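Local coordinates for type 4 fimbrial biogenesis protein PilY1 (Pseudomonas aeruginosa, PDB 3HX6), which primes type IV pilus assembly and probably regulates pilus retraction through calcium binding, supporting twitching motility and adhesion to host cells, at residues R279-A284 and R307-G312; G311-Y316 and G382-L387; N220-L225 and K238-G243. The protein carries 3 engineered substitutions. All coordinates share one frame; numbering follows the deposited sequence.

In the fold
All three contacts lie in the C-terminal beta-propeller domain, on the same side of the chain's centre. Contact 3 comes first along the chain and closes the hairpin of strands 223-229 and 235-241, the last two strands of a four-stranded blade. Contact 1 follows in series: it closes the strand-free loop between strands 276-281 and 307-317 of the next blade, and its Phe280 and Val308 pack against contact 3 at Leu225, Leu239 and Val241. Contact 2 then starts where contact 1 ends, sharing Gly311 and Gly312, and brings the loop at 382-387 back onto strand 307-317. Phe310 joins them by touching Leu315 and Thr384. None of the three loops nests inside another.

Contact 1: R279-A284 and R307-G312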
# COMPACT_ATOMS: atom_id res chain seq x y z
N ARG A 279 4.45 -34.08 -3.15
CA ARG A 279 5.08 -33.09 -4.01
C ARG A 279 4.98 -33.68 -5.40
O ARG A 279 5.02 -34.91 -5.57
CB ARG A 279 6.55 -32.83 -3.68
CG ARG A 279 7.03 -31.54 -4.35
CD ARG A 279 8.53 -31.32 -4.26
NE ARG A 279 9.27 -32.15 -5.19
CZ ARG A 279 10.60 -32.16 -5.29
NH1 ARG A 279 11.32 -31.38 -4.50
NH2 ARG A 279 11.20 -32.94 -6.18
N PHE A 280 4.82 -32.81 -6.39
CA PHE A 280 4.70 -33.23 -7.77
C PHE A 280 5.71 -32.43 -8.56
O PHE A 280 5.87 -31.23 -8.33
CB PHE A 280 3.29 -32.92 -8.28
CG PHE A 280 2.18 -33.57 -7.49
CD1 PHE A 280 1.63 -34.78 -7.90
CD2 PHE A 280 1.70 -32.98 -6.32
CE1 PHE A 280 0.60 -35.39 -7.16
CE2 PHE A 280 0.68 -33.58 -5.57
CZ PHE A 280 0.13 -34.79 -5.99
N ASP A 281 6.42 -33.10 -9.47
CA ASP A 281 7.40 -32.43 -10.31
C ASP A 281 6.64 -31.96 -11.54
O ASP A 281 6.07 -32.77 -12.27
CB ASP A 281 8.49 -33.41 -10.76
CG ASP A 281 9.43 -33.81 -9.62
OD1 ASP A 281 10.28 -34.70 -9.86
OD2 ASP A 281 9.31 -33.26 -8.51
N LEU A 282 6.62 -30.65 -11.75
CA LEU A 282 5.93 -30.10 -12.91
C LEU A 282 6.96 -29.61 -13.91
O LEU A 282 6.83 -28.54 -14.49
CB LEU A 282 4.98 -28.96 -12.50
CG LEU A 282 3.92 -29.33 -11.45
CD1 LEU A 282 2.95 -28.15 -11.24
CD2 LEU A 282 3.14 -30.58 -11.89
N ILE A 283 8.01 -30.41 -14.08
CA ILE A 283 9.10 -30.12 -15.03
C ILE A 283 9.41 -31.40 -15.80
O ILE A 283 9.01 -32.49 -15.39
CB ILE A 283 10.38 -29.64 -14.31
CG1 ILE A 283 10.79 -30.66 -13.24
CG2 ILE A 283 10.17 -28.26 -13.71
CD1 ILE A 283 12.12 -30.37 -12.59
N ALA A 284 10.13 -31.28 -16.90
CA ALA A 284 10.48 -32.43 -17.73
C ALA A 284 11.35 -33.47 -17.03
O ALA A 284 12.02 -33.18 -16.04
CB ALA A 284 11.16 -31.96 -19.00
N ARG A 307 5.08 -35.61 -12.90
CA ARG A 307 5.02 -36.84 -12.12
C ARG A 307 5.00 -36.56 -10.62
O ARG A 307 5.38 -35.47 -10.18
CB ARG A 307 6.27 -37.68 -12.42
CG ARG A 307 7.54 -36.90 -12.10
CD ARG A 307 8.83 -37.55 -12.59
NE ARG A 307 9.96 -36.63 -12.45
CZ ARG A 307 10.13 -35.53 -13.19
NH1 ARG A 307 9.26 -35.20 -14.14
NH2 ARG A 307 11.18 -34.74 -12.97
N VAL A 308 4.56 -37.55 -9.84
CA VAL A 308 4.56 -37.40 -8.40
C VAL A 308 6.05 -37.45 -8.09
O VAL A 308 6.77 -38.28 -8.65
CB VAL A 308 3.86 -38.57 -7.69
CG1 VAL A 308 3.82 -38.31 -6.20
CG2 VAL A 308 2.46 -38.76 -8.24
N SER A 309 6.51 -36.58 -7.20
CA SER A 309 7.92 -36.51 -6.84
C SER A 309 8.36 -37.68 -5.97
O SER A 309 7.55 -38.49 -5.53
CB SER A 309 8.20 -35.21 -6.09
OG SER A 309 7.76 -34.06 -6.81
N PHE A 310 9.67 -37.77 -5.74
CA PHE A 310 10.22 -38.78 -4.86
C PHE A 310 9.80 -40.21 -5.22
O PHE A 310 9.65 -41.05 -4.33
CB PHE A 310 9.79 -38.46 -3.43
CG PHE A 310 9.94 -37.00 -3.07
CD1 PHE A 310 8.96 -36.35 -2.33
CD2 PHE A 310 11.06 -36.28 -3.47
CE1 PHE A 310 9.11 -35.00 -1.99
CE2 PHE A 310 11.21 -34.94 -3.14
CZ PHE A 310 10.24 -34.30 -2.41
N GLY A 311 9.61 -40.47 -6.50
CA GLY A 311 9.23 -41.80 -6.94
C GLY A 311 7.86 -42.26 -6.48
O GLY A 311 7.54 -43.44 -6.55
N GLY A 312 7.03 -41.33 -6.01
CA GLY A 312 5.71 -41.72 -5.54
C GLY A 312 5.62 -41.73 -4.03
O GLY A 312 4.57 -42.04 -3.47
O HOH W 1 10.99 -36.47 -8.09
O HOH W 2 12.78 -34.00 -10.73
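Phe310 brings its CE2 over one face of the Arg279 guanidinium, 3.6 Å from CZ of Arg279, with the two planes inclined by 38°. A bend at chi3 (76°) turns this flat end of Arg279 away from the otherwise extended chain. At its edge, NE of Arg279 points almost straight at OG of Ser309, 2.9 Å away and nearly in the guanidinium plane. NH2 of Arg279 forms a salt bridge with OD2 of Asp281, also the acceptor of the Ser309 hydroxyl in a modelled bond whose very short length is doubtful. NH1 is taken up by Asp373 and the Gln375 carbonyl, which should help fix the group's rotation.

The other carboxylate oxygen, Asp281 OD1, forms a salt bridge with NH2 of Arg307 at 3.2 Å. The approach is over the guanidinium face, the two planes standing 81° apart, while two waters also bond to OD1. NH1 of Arg307 reaches the Ile283 carbonyl (3.0 Å to O) and also bonds Ser305 O.

Beneath this network the backbones pair antiparallel: Asp281 N meets Arg307 O at 2.7 Å, Arg307 N returns to Asp281 O, and Ser309 N binds Arg279 O at 2.8 Å. Phe280 and Val308 form the non-hydrogen-bonded pair, their side chains side by side on the sheet face that packs against strand 235-241. The pairing is that of the two last strands of an antiparallel beta-propeller blade, with the side chain of Ile283 about 7 Å from the bound calcium ion.

Contact 2: G311-Y316 and G382-L387; sequences GGQPLY and GSTPRL
The bulged strand 307-317, the last of a four-stranded beta-propeller blade, has the loop 382-387 beside it, Gln313 touching Thr384 and Tyr316 touching Leu387. The two segments run in nearly the same direction, 17° apart, and the contact is largely on the surface. The bulge is of the classic type: Leu315 and Tyr316 both face Leu277 of the neighbouring strand 276-281.

Gln313 reaches across with CG anti to its own N (chi1 -176°) and the chain extended, bringing its amide to the backbone of Thr384. Both bonds there are weak: NE2 of Gln313 to O of Thr384 at 2.9 Å, strongly bent, and N of Thr384 to OE1 of Gln313 at 3.4 Å. The fit is imperfect, because OE1 of Gln313 also sits 3.0 Å from O of Thr384, two acceptors facing each other. The methyl CG2 of Thr384 lies against the amide carbon CD of Gln313 and the Pro314 carbonyl, while CD1 of Leu315 comes near OG1 of Thr384. Phe310 packs on both Leu315 and Thr384, joining this surface to the preceding strand pair.

Two waters bridge the segments. One links Leu315 O, Pro385 O and OG1 of Thr384; the other links Leu315 O and Pro385 O to N of Leu387, so each carbonyl is held twice. Farther along, Tyr316, whose ring also meets Tyr369, turns its edge toward Leu387: CB of Leu387 lies in the ring plane, 3.9 Å from CE2 of Tyr316.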
# COMPACT_ATOMS: atom_id res chain seq x y z
N GLY A 311 9.61 -40.47 -6.50
CA GLY A 311 9.23 -41.80 -6.94
C GLY A 311 7.86 -42.26 -6.48
O GLY A 311 7.54 -43.44 -6.55
N GLY A 312 7.03 -41.33 -6.01
CA GLY A 312 5.71 -41.72 -5.54
C GLY A 312 5.62 -41.73 -4.03
O GLY A 312 4.57 -42.04 -3.47
N GLN A 313 6.72 -41.41 -3.36
CA GLN A 313 6.75 -41.36 -1.91
C GLN A 313 6.36 -39.95 -1.49
O GLN A 313 6.78 -38.97 -2.12
CB GLN A 313 8.16 -41.64 -1.39
CG GLN A 313 8.27 -41.70 0.13
CD GLN A 313 9.71 -41.66 0.62
OE1 GLN A 313 10.65 -41.89 -0.15
NE2 GLN A 313 9.89 -41.38 1.91
N PRO A 314 5.55 -39.82 -0.43
CA PRO A 314 5.15 -38.47 0.00
C PRO A 314 6.31 -37.83 0.77
O PRO A 314 7.14 -38.53 1.35
CB PRO A 314 3.94 -38.74 0.89
CG PRO A 314 4.29 -40.08 1.51
CD PRO A 314 4.83 -40.86 0.33
N LEU A 315 6.36 -36.50 0.76
CA LEU A 315 7.42 -35.80 1.48
C LEU A 315 7.30 -36.15 2.96
O LEU A 315 8.30 -36.24 3.68
CB LEU A 315 7.26 -34.29 1.33
CG LEU A 315 8.28 -33.41 2.05
CD1 LEU A 315 9.61 -33.44 1.30
CD2 LEU A 315 7.76 -31.99 2.13
N TYR A 316 6.06 -36.34 3.41
CA TYR A 316 5.78 -36.62 4.81
C TYR A 316 4.37 -37.20 4.97
O TYR A 316 3.51 -37.02 4.10
CB TYR A 316 5.89 -35.29 5.58
CG TYR A 316 5.88 -35.41 7.08
CD1 TYR A 316 4.70 -35.23 7.82
CD2 TYR A 316 7.05 -35.73 7.78
CE1 TYR A 316 4.70 -35.36 9.22
CE2 TYR A 316 7.05 -35.86 9.16
CZ TYR A 316 5.88 -35.68 9.88
OH TYR A 316 5.91 -35.82 11.25
N GLY A 382 14.68 -39.08 -6.73
CA GLY A 382 13.99 -40.34 -6.89
C GLY A 382 13.33 -40.80 -5.61
O GLY A 382 12.47 -41.69 -5.61
N SER A 383 13.74 -40.20 -4.50
CA SER A 383 13.18 -40.54 -3.20
C SER A 383 13.37 -39.36 -2.26
O SER A 383 13.90 -38.32 -2.64
CB SER A 383 13.87 -41.78 -2.63
OG SER A 383 15.27 -41.56 -2.52
N THR A 384 12.94 -39.54 -1.02
CA THR A 384 13.07 -38.49 -0.03
C THR A 384 13.11 -39.15 1.35
O THR A 384 12.52 -40.22 1.56
CB THR A 384 11.89 -37.49 -0.12
OG1 THR A 384 12.14 -36.37 0.73
CG2 THR A 384 10.59 -38.17 0.30
N PRO A 385 13.80 -38.53 2.31
CA PRO A 385 13.89 -39.09 3.66
C PRO A 385 12.51 -39.36 4.25
O PRO A 385 11.57 -38.58 4.07
CB PRO A 385 14.64 -38.02 4.43
CG PRO A 385 15.56 -37.43 3.37
CD PRO A 385 14.61 -37.30 2.20
N ARG A 386 12.38 -40.49 4.95
CA ARG A 386 11.11 -40.81 5.59
C ARG A 386 11.24 -40.27 7.00
O ARG A 386 12.08 -40.73 7.77
CB ARG A 386 10.89 -42.32 5.62
CG ARG A 386 9.49 -42.71 6.05
CD ARG A 386 9.39 -44.18 6.34
NE ARG A 386 8.06 -44.53 6.82
CZ ARG A 386 7.71 -45.74 7.24
NH1 ARG A 386 8.59 -46.72 7.24
NH2 ARG A 386 6.47 -45.96 7.65
N LEU A 387 10.41 -39.29 7.33
CA LEU A 387 10.47 -38.66 8.64
C LEU A 387 9.27 -38.91 9.53
O LEU A 387 8.18 -39.26 9.07
CB LEU A 387 10.65 -37.14 8.49
CG LEU A 387 11.85 -36.59 7.73
CD1 LEU A 387 13.14 -37.08 8.36
CD2 LEU A 387 11.78 -37.01 6.28
O HOH W 3 11.17 -36.13 3.18
O HOH W 4 8.77 -38.43 5.32

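Contact 3: N220-L225 and K238-G243; sequences NDKAAL and KLEVTG
Over one face of the Glu240 carboxylate lies the aliphatic part of Lys222, its CD 3.6 Å from CD of Glu240, in the antiparallel hairpin that finishes a beta-propeller blade. NZ of Lys222 comes obliquely from the same side to OE1 of Glu240, also 3.6 Å away, a long salt bridge. The extended Lys222 chain carries its CD and NZ to the carboxylate of Glu240, which is brought there by a CG anti to the backbone N of Glu240 (chi1 -166°).

The backbones are tied by Val241 N to Ala223 O and by a reciprocal pair between Leu225 and Leu239: Leu239 N meets Leu225 O at 2.9 Å, and Leu225 N returns to Leu239 O. A water bridges Ala223 N and Val241 O. Ala224 and Glu240 form the non-hydrogen-bonded pair, and on their face CB of Ala224 touches CG of Lys238, whose NZ is bound to Asp190.

The opposite face is apolar and packs against Phe280 and Trp278 of the next blade. There CB of Ala223 meets CG1 of Val241, and Leu225 lies alongside Leu239, CD2 to CD2 4.0 Å.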
# COMPACT_ATOMS: atom_id res chain seq x y z
N ASN A 220 -13.65 -43.61 -6.60
CA ASN A 220 -12.79 -44.65 -6.06
C ASN A 220 -11.91 -44.22 -4.89
O ASN A 220 -10.89 -44.85 -4.61
CB ASN A 220 -11.94 -45.23 -7.19
CG ASN A 220 -12.77 -45.93 -8.24
OD1 ASN A 220 -13.41 -46.95 -7.96
ND2 ASN A 220 -12.78 -45.40 -9.45
N ASP A 221 -12.33 -43.16 -4.20
CA ASP A 221 -11.60 -42.64 -3.05
C ASP A 221 -10.11 -42.44 -3.26
O ASP A 221 -9.32 -42.58 -2.33
CB ASP A 221 -11.81 -43.55 -1.83
CG ASP A 221 -13.23 -43.50 -1.31
OD1 ASP A 221 -13.71 -42.40 -0.98
OD2 ASP A 221 -13.86 -44.58 -1.22
N LYS A 222 -9.72 -42.09 -4.48
CA LYS A 222 -8.32 -41.86 -4.78
C LYS A 222 -7.97 -40.40 -4.58
O LYS A 222 -8.85 -39.55 -4.45
CB LYS A 222 -7.99 -42.26 -6.22
CG LYS A 222 -8.17 -43.74 -6.51
CD LYS A 222 -7.93 -44.02 -7.98
CE LYS A 222 -8.17 -45.48 -8.33
NZ LYS A 222 -7.98 -45.73 -9.79
N ALA A 223 -6.67 -40.11 -4.56
CA ALA A 223 -6.18 -38.76 -4.42
C ALA A 223 -5.35 -38.49 -5.66
O ALA A 223 -4.53 -39.32 -6.05
CB ALA A 223 -5.32 -38.63 -3.17
N ALA A 224 -5.55 -37.33 -6.29
CA ALA A 224 -4.79 -37.00 -7.49
C ALA A 224 -4.75 -35.50 -7.75
O ALA A 224 -5.69 -34.78 -7.43
CB ALA A 224 -5.40 -37.70 -8.71
N LEU A 225 -3.64 -35.03 -8.31
CA LEU A 225 -3.52 -33.62 -8.64
C LEU A 225 -4.15 -33.49 -10.02
O LEU A 225 -3.83 -34.25 -10.93
CB LEU A 225 -2.04 -33.19 -8.72
CG LEU A 225 -1.84 -31.69 -8.96
CD1 LEU A 225 -2.21 -30.92 -7.68
CD2 LEU A 225 -0.38 -31.40 -9.33
N LYS A 238 -3.54 -35.84 -14.98
CA LYS A 238 -4.06 -36.27 -13.70
C LYS A 238 -2.89 -37.02 -13.11
O LYS A 238 -2.43 -38.02 -13.67
CB LYS A 238 -5.26 -37.20 -13.86
CG LYS A 238 -5.70 -37.86 -12.56
CD LYS A 238 -7.21 -38.03 -12.47
CE LYS A 238 -7.78 -38.87 -13.60
NZ LYS A 238 -7.52 -40.32 -13.44
N LEU A 239 -2.38 -36.53 -11.99
CA LEU A 239 -1.25 -37.16 -11.32
C LEU A 239 -1.77 -37.90 -10.09
O LEU A 239 -1.90 -37.32 -9.01
CB LEU A 239 -0.23 -36.10 -10.92
CG LEU A 239 0.86 -35.71 -11.92
CD1 LEU A 239 0.41 -35.96 -13.34
CD2 LEU A 239 1.23 -34.24 -11.71
N GLU A 240 -2.05 -39.18 -10.28
CA GLU A 240 -2.56 -39.98 -9.19
C GLU A 240 -1.46 -40.31 -8.21
O GLU A 240 -0.30 -40.49 -8.57
CB GLU A 240 -3.18 -41.30 -9.69
CG GLU A 240 -4.02 -41.98 -8.61
CD GLU A 240 -4.49 -43.36 -8.99
OE1 GLU A 240 -5.10 -43.51 -10.08
OE2 GLU A 240 -4.26 -44.31 -8.21
N VAL A 241 -1.85 -40.37 -6.95
CA VAL A 241 -0.96 -40.66 -5.87
C VAL A 241 -1.48 -41.96 -5.26
O VAL A 241 -2.69 -42.19 -5.26
CB VAL A 241 -1.02 -39.46 -4.90
CG1 VAL A 241 -1.62 -39.87 -3.58
CG2 VAL A 241 0.34 -38.84 -4.79
N THR A 242 -0.59 -42.81 -4.76
CA THR A 242 -1.03 -44.08 -4.18
C THR A 242 -1.47 -43.96 -2.72
O THR A 242 -2.64 -44.16 -2.40
CB THR A 242 0.07 -45.17 -4.27
OG1 THR A 242 0.42 -45.38 -5.64
CG2 THR A 242 -0.43 -46.48 -3.68
N GLY A 243 -0.53 -43.62 -1.85
CA GLY A 243 -0.84 -43.48 -0.44
C GLY A 243 -1.25 -44.83 0.12
O GLY A 243 -0.83 -45.87 -0.38
O HOH W 5 -5.01 -42.29 -4.33